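Local atomic coordinates of periplasmic oligopeptide-binding protein (Burkholderia pseudomallei, PDB entry 3ZS6), a protein that binds oligopeptides in the periplasm and probably hands them to an ABC transporter for uptake into the cell. Residues Asp34-Leu39 with Pro153-Asn158; Leu39-Ala44 with Ala498-Tyr503; Thr63-Leu68 with Pro131-Val136; Thr102-Phe107 with Ala408-Ala413; Lys109-Ile114 with Gly122-Arg127. All blocks are in the same frame, centred on the assembly; numbering follows the deposited sequence.

Contacts 1 and 4 are buried, while contacts 2, 3 and 5 are only partly so. L39 belongs to both contacts 1 and 2, and it packs on F66, L68 and I134 of contact 3, so these three meet around one leucine. Contacts 2, 3 and 5 all reach the same antiparallel sheet: contact 3 pairs inner strands 63-68 and 133-137, contact 2 lies at edge strand 40-42, and contact 5 leads into the other edge strand, 126-128. The chemistry shifts with place: a bidentate salt bridge in contact 2, regular backbone bonds in contact 3, a water bridge in contact 1, an asparagine amide and a backbone N-H to carbonyls in contact 5, and apolar and aromatic touches beside the bound peptide in contact 4.

Contact 1 (Asp34-Leu39 with Pro153-Asn158); sequences DLFEGL and PLTPVN
The carbonyl oxygen of L154 and the backbone N of L39 are bridged by one water, which donates to L154 O over 2.9 Å and accepts from L39 N at 3.0 Å. It ties together two segments that share no direct hydrogen bond. L154 O is gripped a second time by W89 NE1 from helix 82-93. Everything else here is close packing around G38 and T155, whose CA atoms approach to 4.1 Å. The CB of T155 points at the loop that leaves helix 26-35, and its CG2 methyl settles against G38 N at 3.6 Å. With OG1 placed between the backbone N and the carbonyl carbon (chi1 59°), the hydroxyl reaches back to A152 O for its hydrogen bond; T155 OG1 merely brushes F36 CB, 3.6 Å away. The F36 side chain crosses T155 at about a right angle, and its ring atom CD2 comes obliquely within 3.6 Å of P156 O. Tightest of all is the P156 ring, whose CD lies 3.0 Å from E37 O. The E37 side chain leads away from the loop and is hydrogen-bonded to Y200 and W201. The contact fits the end of helix 26-35 to the loop between helices 145-148 and 159-165. Its cohesion thus comes from shape and burial, with one water bridging two backbone groups too far apart to bond directly.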
# COMPACT_ATOMS: atom_id res chain seq x y z
N ASP A 34 2.97 3.66 14.20
CA ASP A 34 2.86 3.65 15.66
C ASP A 34 4.22 4.02 16.28
O ASP A 34 4.28 4.62 17.35
CB ASP A 34 2.42 2.27 16.17
CG ASP A 34 0.92 2.02 16.02
OD1 ASP A 34 0.16 2.93 15.62
OD2 ASP A 34 0.51 0.88 16.32
N LEU A 35 5.32 3.66 15.60
CA LEU A 35 6.68 3.90 16.13
C LEU A 35 7.30 5.25 15.72
O LEU A 35 8.14 5.80 16.45
CB LEU A 35 7.62 2.77 15.72
CG LEU A 35 7.31 1.37 16.27
CD1 LEU A 35 8.16 0.32 15.56
CD2 LEU A 35 7.52 1.32 17.79
N PHE A 36 6.90 5.77 14.56
CA PHE A 36 7.46 7.01 14.01
C PHE A 36 6.35 7.98 13.64
O PHE A 36 5.25 7.57 13.26
CB PHE A 36 8.30 6.74 12.76
CG PHE A 36 9.52 5.89 12.99
CD1 PHE A 36 9.44 4.51 12.97
CD2 PHE A 36 10.76 6.49 13.21
CE1 PHE A 36 10.57 3.72 13.16
CE2 PHE A 36 11.90 5.72 13.41
CZ PHE A 36 11.81 4.33 13.39
N GLU A 37 6.65 9.27 13.72
CA GLU A 37 5.69 10.30 13.36
C GLU A 37 6.28 11.24 12.34
O GLU A 37 7.36 11.79 12.55
CB GLU A 37 5.29 11.11 14.60
CG GLU A 37 4.27 12.22 14.31
CD GLU A 37 3.96 13.04 15.54
OE1 GLU A 37 4.91 13.60 16.14
OE2 GLU A 37 2.77 13.11 15.92
N GLY A 38 5.58 11.43 11.22
CA GLY A 38 6.05 12.32 10.17
C GLY A 38 5.57 13.74 10.39
O GLY A 38 5.06 14.08 11.46
N LEU A 39 5.72 14.58 9.36
CA LEU A 39 5.23 15.96 9.42
C LEU A 39 3.74 16.00 9.77
O LEU A 39 3.30 16.83 10.58
CB LEU A 39 5.49 16.67 8.08
CG LEU A 39 6.97 16.85 7.70
CD1 LEU A 39 7.17 17.35 6.26
CD2 LEU A 39 7.67 17.78 8.70
N PRO A 153 7.45 5.99 4.91
CA PRO A 153 8.79 6.25 4.37
C PRO A 153 9.22 7.72 4.46
O PRO A 153 10.40 7.99 4.28
CB PRO A 153 8.68 5.80 2.90
CG PRO A 153 7.49 4.85 2.88
CD PRO A 153 6.53 5.47 3.88
N LEU A 154 8.30 8.64 4.74
CA LEU A 154 8.70 10.05 4.90
C LEU A 154 8.85 10.47 6.37
O LEU A 154 9.12 11.65 6.66
CB LEU A 154 7.78 11.00 4.12
CG LEU A 154 7.80 10.80 2.59
CD1 LEU A 154 6.84 11.76 1.87
CD2 LEU A 154 9.21 10.96 2.02
N THR A 155 8.69 9.53 7.30
CA THR A 155 9.00 9.82 8.70
C THR A 155 10.50 10.09 8.90
O THR A 155 11.33 9.67 8.09
CB THR A 155 8.55 8.69 9.65
OG1 THR A 155 9.20 7.46 9.30
CG2 THR A 155 7.04 8.52 9.60
N PRO A 156 10.84 10.81 9.98
CA PRO A 156 12.25 11.15 10.19
C PRO A 156 13.02 9.96 10.72
O PRO A 156 12.43 9.03 11.27
CB PRO A 156 12.19 12.27 11.23
CG PRO A 156 10.94 12.00 12.00
CD PRO A 156 9.96 11.37 11.02
N VAL A 157 14.34 10.00 10.53
CA VAL A 157 15.24 8.97 11.04
C VAL A 157 16.39 9.62 11.80
O VAL A 157 16.86 10.69 11.42
CB VAL A 157 15.81 8.13 9.89
CG1 VAL A 157 16.83 7.15 10.42
CG2 VAL A 157 14.68 7.41 9.16
N ASN A 158 16.84 8.97 12.87
CA ASN A 158 17.89 9.50 13.73
C ASN A 158 19.28 9.15 13.21
O ASN A 158 19.74 8.02 13.36
CB ASN A 158 17.69 9.00 15.16
CG ASN A 158 18.67 9.61 16.15
OD1 ASN A 158 19.84 9.24 16.19
ND2 ASN A 158 18.18 10.52 16.98
O HOH W 1 6.88 13.45 6.88

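Contact 2 (Leu39-Ala44 with Ala498-Tyr503); sequences LARIDA and ASQDMY
R41 and D501 meet end-on, and they make the tight half of this contact. R41 NH2 reaches D501 OD1 at 2.9 Å on its syn lone pair, while R41 NH1 donates to D501 OD2 at 3.0 Å in a nearly straight bond. This bidentate salt bridge is not flat: the guanidinium and carboxylate planes are turned 36° from each other. Over one guanidinium face lies the amide of Q500, stacked with the planes only 20° apart. Q500 OE1 stands 3.5 Å from R41 NE, but the angle is too poor for a hydrogen bond, so the amide acts here as a flat cover. CG of Q500 sits between the backbone N and the carbonyl carbon (chi1 70°), and from there the extended chain runs out over the arginine. A water adds a bridge on this polar side, accepting from A498 N at 2.9 Å and lying 2.7 Å from D501 OD2 and close to I42 O as well.

The packing of D43 and A44 is looser. A44 CB rests on D501 CB at 3.8 Å, and D43 only lays its CA and CB near D501 OD2; its carboxylate turns away to S45 and the loop amide of A47. The contact fastens edge strand 40-42 to the 3-10 turn 499-501 near the C-terminus, joining residues far apart in sequence. With both oxygens of D501 held by one arginine, and water at OD2, the carboxylate is probably ionised, and the two-point grip limits its rotation.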
# COMPACT_ATOMS: atom_id res chain seq x y z
N LEU A 39 5.72 14.58 9.36
CA LEU A 39 5.23 15.96 9.42
C LEU A 39 3.74 16.00 9.77
O LEU A 39 3.30 16.83 10.58
CB LEU A 39 5.49 16.67 8.08
CG LEU A 39 6.97 16.85 7.70
CD1 LEU A 39 7.17 17.35 6.26
CD2 LEU A 39 7.67 17.78 8.70
N ALA A 40 2.99 15.09 9.16
CA ALA A 40 1.56 14.96 9.38
C ALA A 40 1.19 13.52 9.74
O ALA A 40 2.02 12.61 9.62
CB ALA A 40 0.80 15.40 8.13
N ARG A 41 -0.05 13.31 10.18
CA ARG A 41 -0.58 11.98 10.44
C ARG A 41 -1.94 11.83 9.76
O ARG A 41 -2.61 12.82 9.48
CB ARG A 41 -0.80 11.74 11.95
CG ARG A 41 0.42 11.81 12.84
CD ARG A 41 0.14 11.13 14.20
NE ARG A 41 -1.10 11.62 14.81
CZ ARG A 41 -2.21 10.89 14.98
NH1 ARG A 41 -2.24 9.62 14.59
NH2 ARG A 41 -3.28 11.43 15.55
N ILE A 42 -2.36 10.58 9.54
CA ILE A 42 -3.74 10.30 9.16
C ILE A 42 -4.46 9.78 10.39
O ILE A 42 -4.04 8.78 10.96
CB ILE A 42 -3.84 9.22 8.07
CG1 ILE A 42 -3.01 9.61 6.85
CG2 ILE A 42 -5.33 8.96 7.71
CD1 ILE A 42 -3.37 10.99 6.25
N ASP A 43 -5.53 10.47 10.80
CA ASP A 43 -6.20 10.09 12.05
C ASP A 43 -7.28 9.03 11.81
O ASP A 43 -7.40 8.48 10.71
CB ASP A 43 -6.75 11.31 12.81
CG ASP A 43 -8.07 11.85 12.23
OD1 ASP A 43 -8.70 11.20 11.36
OD2 ASP A 43 -8.49 12.95 12.67
N ALA A 44 -8.06 8.74 12.84
CA ALA A 44 -8.98 7.60 12.77
C ALA A 44 -10.04 7.80 11.69
O ALA A 44 -10.54 6.83 11.12
CB ALA A 44 -9.62 7.36 14.12
N ALA A 498 -4.00 4.29 13.10
CA ALA A 498 -2.97 4.23 14.12
C ALA A 498 -3.55 3.85 15.47
O ALA A 498 -4.68 4.20 15.80
CB ALA A 498 -2.24 5.57 14.22
N SER A 499 -2.76 3.13 16.27
CA SER A 499 -3.22 2.73 17.59
C SER A 499 -3.52 3.92 18.53
O SER A 499 -4.43 3.85 19.36
CB SER A 499 -2.20 1.79 18.23
OG SER A 499 -1.99 0.66 17.40
N GLN A 500 -2.78 5.02 18.39
CA GLN A 500 -2.94 6.14 19.32
C GLN A 500 -4.29 6.85 19.18
O GLN A 500 -4.68 7.64 20.05
CB GLN A 500 -1.80 7.16 19.17
CG GLN A 500 -1.83 7.96 17.86
CD GLN A 500 -1.01 9.24 17.96
OE1 GLN A 500 -0.02 9.43 17.25
NE2 GLN A 500 -1.43 10.14 18.84
N ASP A 501 -5.00 6.58 18.09
CA ASP A 501 -6.29 7.21 17.87
C ASP A 501 -7.45 6.39 18.45
O ASP A 501 -8.59 6.84 18.45
CB ASP A 501 -6.51 7.50 16.37
CG ASP A 501 -5.49 8.51 15.82
OD1 ASP A 501 -5.24 9.52 16.50
OD2 ASP A 501 -4.92 8.28 14.73
N MET A 502 -7.14 5.19 18.95
CA MET A 502 -8.17 4.34 19.56
C MET A 502 -8.03 4.28 21.08
O MET A 502 -7.05 4.76 21.64
CB MET A 502 -8.14 2.93 18.93
CG MET A 502 -8.66 2.90 17.49
SD MET A 502 -8.50 1.29 16.67
CE MET A 502 -6.75 1.31 16.27
N TYR A 503 -9.03 3.72 21.75
CA TYR A 503 -9.04 3.65 23.20
C TYR A 503 -10.03 2.59 23.64
O TYR A 503 -11.04 2.36 22.98
CB TYR A 503 -9.44 5.01 23.81
CG TYR A 503 -10.68 5.60 23.16
CD1 TYR A 503 -11.94 5.28 23.62
CD2 TYR A 503 -10.57 6.45 22.07
CE1 TYR A 503 -13.08 5.81 23.02
CE2 TYR A 503 -11.69 6.98 21.46
CZ TYR A 503 -12.94 6.66 21.94
OH TYR A 503 -14.05 7.19 21.32
O HOH W 2 -5.40 6.75 12.61

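Contact 3 (Thr63-Leu68 with Pro131-Val136); sequences TWIFKL and PYTIEV
W64 and V136 exchange backbone hydrogen bonds, W64 N to V136 O and V136 N to W64 O, each 3.0 Å. Two residues on, F66 N reaches I134 O at 2.9 Å and I134 N returns to F66 O, the regular register of antiparallel strands. I65-E135, between these pairs, and K67-T133, beyond the second, are the non-hydrogen-bonded pairs. At the end Y132 O takes two donors from opposite faces of its carbonyl plane: L68 N at 2.8 Å and K67 NZ at 3.3 Å. The lysine chain, bent at chi2, chi3 and chi4, curls back across T133 to get there.

On the face of W64, F66, I134 and V136, F66 CB meets I134 CB at 4.2 Å, and L68 CD2 touches I134 CD1 at 3.9 Å. On the other face I65 CD1 lies against E135 CB at 4.0 Å. T133 OG1 is tied to D130, and E135 to R127.

Outward from this, the two strands sit inside a five-stranded antiparallel sheet, flanked by strands 48-60 and 126-128. F145 of helix 145-148 and F85 and W89 of helix 82-93 pack on the apolar face.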
# COMPACT_ATOMS: atom_id res chain seq x y z
N THR A 63 5.85 25.08 -3.80
CA THR A 63 6.50 25.31 -2.51
C THR A 63 5.57 25.13 -1.31
O THR A 63 4.51 25.76 -1.23
CB THR A 63 7.09 26.73 -2.45
OG1 THR A 63 8.01 26.90 -3.53
CG2 THR A 63 7.81 26.95 -1.12
N TRP A 64 5.98 24.27 -0.37
CA TRP A 64 5.27 24.08 0.89
C TRP A 64 6.16 24.44 2.09
O TRP A 64 7.37 24.16 2.09
CB TRP A 64 4.82 22.62 1.04
CG TRP A 64 3.70 22.21 0.13
CD1 TRP A 64 3.80 21.76 -1.16
CD2 TRP A 64 2.30 22.22 0.44
NE1 TRP A 64 2.55 21.49 -1.67
CE2 TRP A 64 1.61 21.76 -0.71
CE3 TRP A 64 1.55 22.58 1.57
CZ2 TRP A 64 0.22 21.65 -0.75
CZ3 TRP A 64 0.18 22.46 1.53
CH2 TRP A 64 -0.48 22.00 0.37
N ILE A 65 5.57 25.06 3.10
CA ILE A 65 6.28 25.37 4.33
C ILE A 65 5.65 24.58 5.48
O ILE A 65 4.43 24.60 5.65
CB ILE A 65 6.20 26.88 4.67
CG1 ILE A 65 6.89 27.71 3.58
CG2 ILE A 65 6.84 27.17 6.02
CD1 ILE A 65 8.39 27.59 3.59
N PHE A 66 6.48 23.89 6.26
CA PHE A 66 6.01 23.16 7.44
C PHE A 66 6.63 23.78 8.68
O PHE A 66 7.85 23.91 8.79
CB PHE A 66 6.38 21.67 7.36
CG PHE A 66 5.67 20.91 6.26
CD1 PHE A 66 6.18 20.90 4.97
CD2 PHE A 66 4.49 20.23 6.52
CE1 PHE A 66 5.53 20.20 3.96
CE2 PHE A 66 3.84 19.53 5.51
CZ PHE A 66 4.36 19.52 4.23
N LYS A 67 5.78 24.18 9.62
CA LYS A 67 6.26 24.72 10.89
C LYS A 67 6.21 23.63 11.93
O LYS A 67 5.14 23.11 12.25
CB LYS A 67 5.41 25.92 11.33
CG LYS A 67 5.72 27.21 10.59
CD LYS A 67 7.17 27.67 10.81
CE LYS A 67 7.43 28.10 12.25
NZ LYS A 67 7.40 26.96 13.22
N LEU A 68 7.38 23.25 12.43
CA LEU A 68 7.46 22.16 13.40
C LEU A 68 7.17 22.65 14.82
O LEU A 68 7.49 23.79 15.18
CB LEU A 68 8.83 21.49 13.35
CG LEU A 68 9.39 21.11 11.97
CD1 LEU A 68 10.65 20.28 12.15
CD2 LEU A 68 8.35 20.36 11.13
N PRO A 131 15.75 25.31 12.68
CA PRO A 131 15.48 23.99 13.27
C PRO A 131 14.00 23.61 13.32
O PRO A 131 13.69 22.43 13.49
CB PRO A 131 16.04 24.12 14.69
CG PRO A 131 17.05 25.22 14.60
CD PRO A 131 16.51 26.18 13.58
N TYR A 132 13.10 24.58 13.17
CA TYR A 132 11.67 24.31 13.31
C TYR A 132 10.87 24.73 12.08
O TYR A 132 9.65 24.86 12.14
CB TYR A 132 11.11 24.99 14.56
CG TYR A 132 11.82 24.58 15.83
CD1 TYR A 132 11.79 23.26 16.26
CD2 TYR A 132 12.51 25.50 16.59
CE1 TYR A 132 12.44 22.87 17.42
CE2 TYR A 132 13.16 25.13 17.76
CZ TYR A 132 13.12 23.81 18.16
OH TYR A 132 13.77 23.44 19.32
N THR A 133 11.57 24.95 10.98
CA THR A 133 10.92 25.40 9.76
C THR A 133 11.46 24.61 8.56
O THR A 133 12.66 24.67 8.26
CB THR A 133 11.15 26.90 9.50
OG1 THR A 133 10.83 27.65 10.69
CG2 THR A 133 10.29 27.38 8.35
N ILE A 134 10.57 23.88 7.89
CA ILE A 134 10.96 23.10 6.72
C ILE A 134 10.37 23.67 5.43
O ILE A 134 9.19 24.00 5.35
CB ILE A 134 10.53 21.64 6.85
CG1 ILE A 134 11.38 20.93 7.90
CG2 ILE A 134 10.63 20.93 5.48
CD1 ILE A 134 10.90 19.55 8.25
N GLU A 135 11.22 23.78 4.41
CA GLU A 135 10.76 24.17 3.08
C GLU A 135 10.90 23.00 2.11
O GLU A 135 11.99 22.43 1.97
CB GLU A 135 11.55 25.37 2.57
CG GLU A 135 11.18 25.78 1.15
CD GLU A 135 12.16 26.77 0.56
OE1 GLU A 135 13.25 26.34 0.13
OE2 GLU A 135 11.84 27.98 0.52
N VAL A 136 9.81 22.63 1.45
CA VAL A 136 9.86 21.60 0.41
C VAL A 136 9.49 22.17 -0.96
O VAL A 136 8.40 22.75 -1.13
CB VAL A 136 8.94 20.40 0.74
CG1 VAL A 136 9.01 19.35 -0.37
CG2 VAL A 136 9.33 19.79 2.07

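Contact 4 (Thr102-Phe107 with Ala408-Ala413); sequences TILVEF and ADYNDA
Beside the peptide-binding site, L104, F107 and I103 of the loop before helix 111-115 pack on D409 and Y410 of the loop that leaves strand 401-407. D409 OD1 hydrogen-bonds the backbone of the bound peptide, which puts the contact at the ligand itself. The other oxygen, OD2, is held by Y101 OH. Against this same OD2 lie two methyls: L104 CD2 at 4.2 Å, its side chain slanting across the aspartate, and I103 CD1 at 4.3 Å. Both methyls only pack near this oxygen.

Y410 makes the second half. L104 CD2 meets the ring at its edge, 4.3 Å from Y410 CE2. F107 and Y410 come from opposite directions, so that F107 CZ lies 3.5 Å from Y410 OH, obliquely to both rings. The tyrosine is carried into this position by a chi1 of 48°, which lodges CG between the backbone N and the carbonyl carbon. Around it, Y144 meets the Y410 ring, and L148 of helix 145-148 touches L104, F107 and Y410, adding to the apolar packing.

No hydrogen bond crosses between the two segments, so the join is one of side-chain packing. Such a meeting of loops from the two lobes, with the ligand backbone bonded beside it, is consistent with a periplasmic peptide-binding protein of family 5 closed around its peptide.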
# COMPACT_ATOMS: atom_id res chain seq x y z
N THR A 102 11.13 4.83 -3.30
CA THR A 102 11.50 6.19 -3.67
C THR A 102 10.33 6.98 -4.26
O THR A 102 10.42 8.20 -4.43
CB THR A 102 12.69 6.20 -4.65
OG1 THR A 102 12.37 5.38 -5.78
CG2 THR A 102 13.96 5.66 -3.98
N ILE A 103 9.24 6.30 -4.58
CA ILE A 103 8.10 6.96 -5.23
C ILE A 103 7.57 8.17 -4.45
O ILE A 103 7.19 9.17 -5.05
CB ILE A 103 6.95 5.98 -5.52
CG1 ILE A 103 6.50 5.27 -4.24
CG2 ILE A 103 7.37 4.95 -6.60
CD1 ILE A 103 5.27 4.39 -4.40
N LEU A 104 7.55 8.08 -3.12
CA LEU A 104 7.00 9.16 -2.31
C LEU A 104 7.84 10.43 -2.32
O LEU A 104 7.31 11.54 -2.26
CB LEU A 104 6.75 8.72 -0.86
CG LEU A 104 5.52 7.83 -0.65
CD1 LEU A 104 5.28 7.55 0.83
CD2 LEU A 104 4.30 8.46 -1.29
N VAL A 105 9.16 10.28 -2.41
CA VAL A 105 10.04 11.44 -2.42
C VAL A 105 10.21 11.96 -3.85
O VAL A 105 10.77 13.02 -4.09
CB VAL A 105 11.41 11.13 -1.79
CG1 VAL A 105 12.28 10.35 -2.77
CG2 VAL A 105 12.10 12.41 -1.34
N GLU A 106 9.69 11.20 -4.80
CA GLU A 106 9.87 11.53 -6.21
C GLU A 106 9.25 12.87 -6.60
O GLU A 106 9.69 13.50 -7.57
CB GLU A 106 9.30 10.40 -7.09
CG GLU A 106 10.12 10.08 -8.32
CD GLU A 106 9.61 8.84 -9.04
OE1 GLU A 106 9.77 7.73 -8.49
OE2 GLU A 106 9.05 8.98 -10.14
N PHE A 107 8.25 13.32 -5.86
CA PHE A 107 7.61 14.61 -6.16
C PHE A 107 8.52 15.78 -5.78
O PHE A 107 8.35 16.90 -6.26
CB PHE A 107 6.27 14.76 -5.44
CG PHE A 107 5.21 13.80 -5.89
CD1 PHE A 107 5.51 12.75 -6.75
CD2 PHE A 107 3.90 13.94 -5.46
CE1 PHE A 107 4.53 11.86 -7.15
CE2 PHE A 107 2.91 13.06 -5.86
CZ PHE A 107 3.23 12.01 -6.71
N ALA A 408 -4.02 2.66 -1.71
CA ALA A 408 -3.67 4.05 -1.97
C ALA A 408 -2.84 4.62 -0.81
O ALA A 408 -3.16 4.36 0.35
CB ALA A 408 -4.94 4.87 -2.16
N ASP A 409 -1.80 5.39 -1.13
CA ASP A 409 -0.98 6.05 -0.11
C ASP A 409 -1.58 7.41 0.24
O ASP A 409 -1.20 8.04 1.24
CB ASP A 409 0.46 6.25 -0.59
CG ASP A 409 1.25 4.94 -0.65
OD1 ASP A 409 0.92 4.00 0.10
OD2 ASP A 409 2.21 4.86 -1.45
N TYR A 410 -2.50 7.87 -0.61
CA TYR A 410 -3.16 9.15 -0.46
C TYR A 410 -4.31 9.15 -1.45
O TYR A 410 -4.33 8.34 -2.38
CB TYR A 410 -2.21 10.31 -0.75
CG TYR A 410 -1.41 10.16 -2.03
CD1 TYR A 410 -1.91 10.62 -3.25
CD2 TYR A 410 -0.15 9.56 -2.02
CE1 TYR A 410 -1.17 10.48 -4.42
CE2 TYR A 410 0.59 9.41 -3.19
CZ TYR A 410 0.07 9.87 -4.38
OH TYR A 410 0.81 9.73 -5.54
N ASN A 411 -5.27 10.05 -1.26
CA ASN A 411 -6.49 9.98 -2.05
C ASN A 411 -6.38 10.78 -3.33
O ASN A 411 -6.98 11.84 -3.48
CB ASN A 411 -7.71 10.44 -1.24
CG ASN A 411 -9.03 10.20 -1.98
OD1 ASN A 411 -9.04 9.85 -3.16
ND2 ASN A 411 -10.14 10.39 -1.28
N ASP A 412 -5.57 10.27 -4.26
CA ASP A 412 -5.48 10.83 -5.59
C ASP A 412 -5.00 9.75 -6.56
O ASP A 412 -4.23 8.86 -6.18
CB ASP A 412 -4.54 12.03 -5.64
CG ASP A 412 -4.45 12.63 -7.02
OD1 ASP A 412 -5.42 13.30 -7.44
OD2 ASP A 412 -3.42 12.43 -7.71
N ALA A 413 -5.46 9.84 -7.80
CA ALA A 413 -5.16 8.81 -8.79
C ALA A 413 -3.66 8.57 -8.97
O ALA A 413 -3.26 7.49 -9.40
CB ALA A 413 -5.81 9.17 -10.14

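Contact 5 (Lys109-Ile114 with Gly122-Arg127); sequences KNASAI and GDLGIR
This is a local turn-to-turn contact, where N110 and K109 at the start of helix 111-115 meet D123, L124 and G125 on the way into edge strand 126-128. Two hydrogen bonds cross it. G125 N donates to K109 O at 2.8 Å, bent to 144° at the hydrogen. N110 ND2 reaches D123 O at 2.9 Å and is almost straight at 176°; D123 O lies in the plane of the N110 amide, yet the donor stands above the carbonyl plane of D123. N110 occupies the N-cap position of the helix, but its side chain makes no capping bond and works across the contact instead. Its backbone N is held by E139. D123 turns its own carboxylate to Q119.

Next to these polar links L124 provides the apolar side. Its CG is set opposite the backbone N (chi1 -171°), and CD1 thereby comes to A111 CB at 3.7 Å, also resting near K109 O. I114, one turn further along the helix, brings CD1 over the backbone to 3.4 Å from L124 N and 3.8 Å from L124 CB. W89 of helix 82-93 also packs on L124, and A93 of the same helix on I114. Backbone bonds from both K109 and G125 to K137 tie the two turns to strand 133-137. The chemistry is thus split: carbonyls of K109 and D123 are met by N-H donors on the polar side, while L124, A111 and I114 pack together on the apolar side, toward helix 82-93.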
# COMPACT_ATOMS: atom_id res chain seq x y z
N LYS A 109 11.73 18.26 -5.51
CA LYS A 109 12.60 18.84 -6.52
C LYS A 109 13.95 18.13 -6.59
O LYS A 109 14.62 17.94 -5.57
CB LYS A 109 12.80 20.34 -6.24
CG LYS A 109 13.50 21.09 -7.36
CD LYS A 109 12.76 20.93 -8.68
CE LYS A 109 13.28 21.90 -9.73
NZ LYS A 109 12.93 23.31 -9.40
N ASN A 110 14.31 17.71 -7.79
CA ASN A 110 15.57 17.02 -8.05
C ASN A 110 15.60 15.54 -7.68
O ASN A 110 16.57 14.85 -7.97
CB ASN A 110 16.73 17.75 -7.36
CG ASN A 110 17.05 19.07 -8.02
OD1 ASN A 110 16.75 19.29 -9.20
ND2 ASN A 110 17.68 19.96 -7.27
N ALA A 111 14.55 15.05 -7.03
CA ALA A 111 14.53 13.65 -6.58
C ALA A 111 14.82 12.64 -7.71
O ALA A 111 15.61 11.71 -7.53
CB ALA A 111 13.21 13.31 -5.88
N SER A 112 14.17 12.83 -8.86
CA SER A 112 14.38 11.94 -10.01
C SER A 112 15.86 11.80 -10.39
O SER A 112 16.38 10.69 -10.53
CB SER A 112 13.60 12.43 -11.23
OG SER A 112 12.20 12.37 -11.00
N ALA A 113 16.52 12.94 -10.56
CA ALA A 113 17.92 12.96 -10.93
C ALA A 113 18.77 12.26 -9.87
O ALA A 113 19.71 11.52 -10.20
CB ALA A 113 18.39 14.40 -11.14
N ILE A 114 18.45 12.48 -8.61
CA ILE A 114 19.19 11.86 -7.52
C ILE A 114 19.02 10.34 -7.51
O ILE A 114 19.99 9.59 -7.42
CB ILE A 114 18.73 12.45 -6.17
CG1 ILE A 114 19.15 13.93 -6.09
CG2 ILE A 114 19.29 11.64 -5.00
CD1 ILE A 114 18.38 14.72 -5.03
N GLY A 122 22.36 15.71 -1.63
CA GLY A 122 22.30 17.06 -1.08
C GLY A 122 21.49 18.04 -1.91
O GLY A 122 21.07 19.09 -1.41
N ASP A 123 21.26 17.71 -3.18
CA ASP A 123 20.51 18.58 -4.08
C ASP A 123 18.98 18.49 -3.91
O ASP A 123 18.24 19.26 -4.51
CB ASP A 123 20.86 18.29 -5.55
CG ASP A 123 22.25 18.79 -5.93
OD1 ASP A 123 22.84 19.58 -5.16
OD2 ASP A 123 22.73 18.42 -7.01
N LEU A 124 18.52 17.55 -3.09
CA LEU A 124 17.08 17.35 -2.90
C LEU A 124 16.38 18.62 -2.41
O LEU A 124 16.88 19.32 -1.53
CB LEU A 124 16.83 16.20 -1.92
CG LEU A 124 15.39 15.70 -1.74
CD1 LEU A 124 14.82 15.18 -3.06
CD2 LEU A 124 15.35 14.60 -0.68
N GLY A 125 15.21 18.90 -2.97
CA GLY A 125 14.47 20.10 -2.63
C GLY A 125 13.78 20.11 -1.28
O GLY A 125 12.62 20.52 -1.18
N ILE A 126 14.46 19.65 -0.23
CA ILE A 126 13.98 19.88 1.13
C ILE A 126 15.04 20.64 1.93
O ILE A 126 16.21 20.26 1.93
CB ILE A 126 13.58 18.59 1.87
CG1 ILE A 126 13.05 18.93 3.27
CG2 ILE A 126 14.76 17.64 1.97
CD1 ILE A 126 12.43 17.76 4.01
N ARG A 127 14.62 21.70 2.61
CA ARG A 127 15.57 22.58 3.29
C ARG A 127 15.13 22.96 4.70
O ARG A 127 13.96 23.25 4.95
CB ARG A 127 15.77 23.84 2.44
CG ARG A 127 16.77 24.83 2.99
CD ARG A 127 17.11 25.90 1.95
NE ARG A 127 15.99 26.80 1.68
CZ ARG A 127 15.91 28.05 2.15
NH1 ARG A 127 16.87 28.54 2.92
NH2 ARG A 127 14.86 28.80 1.85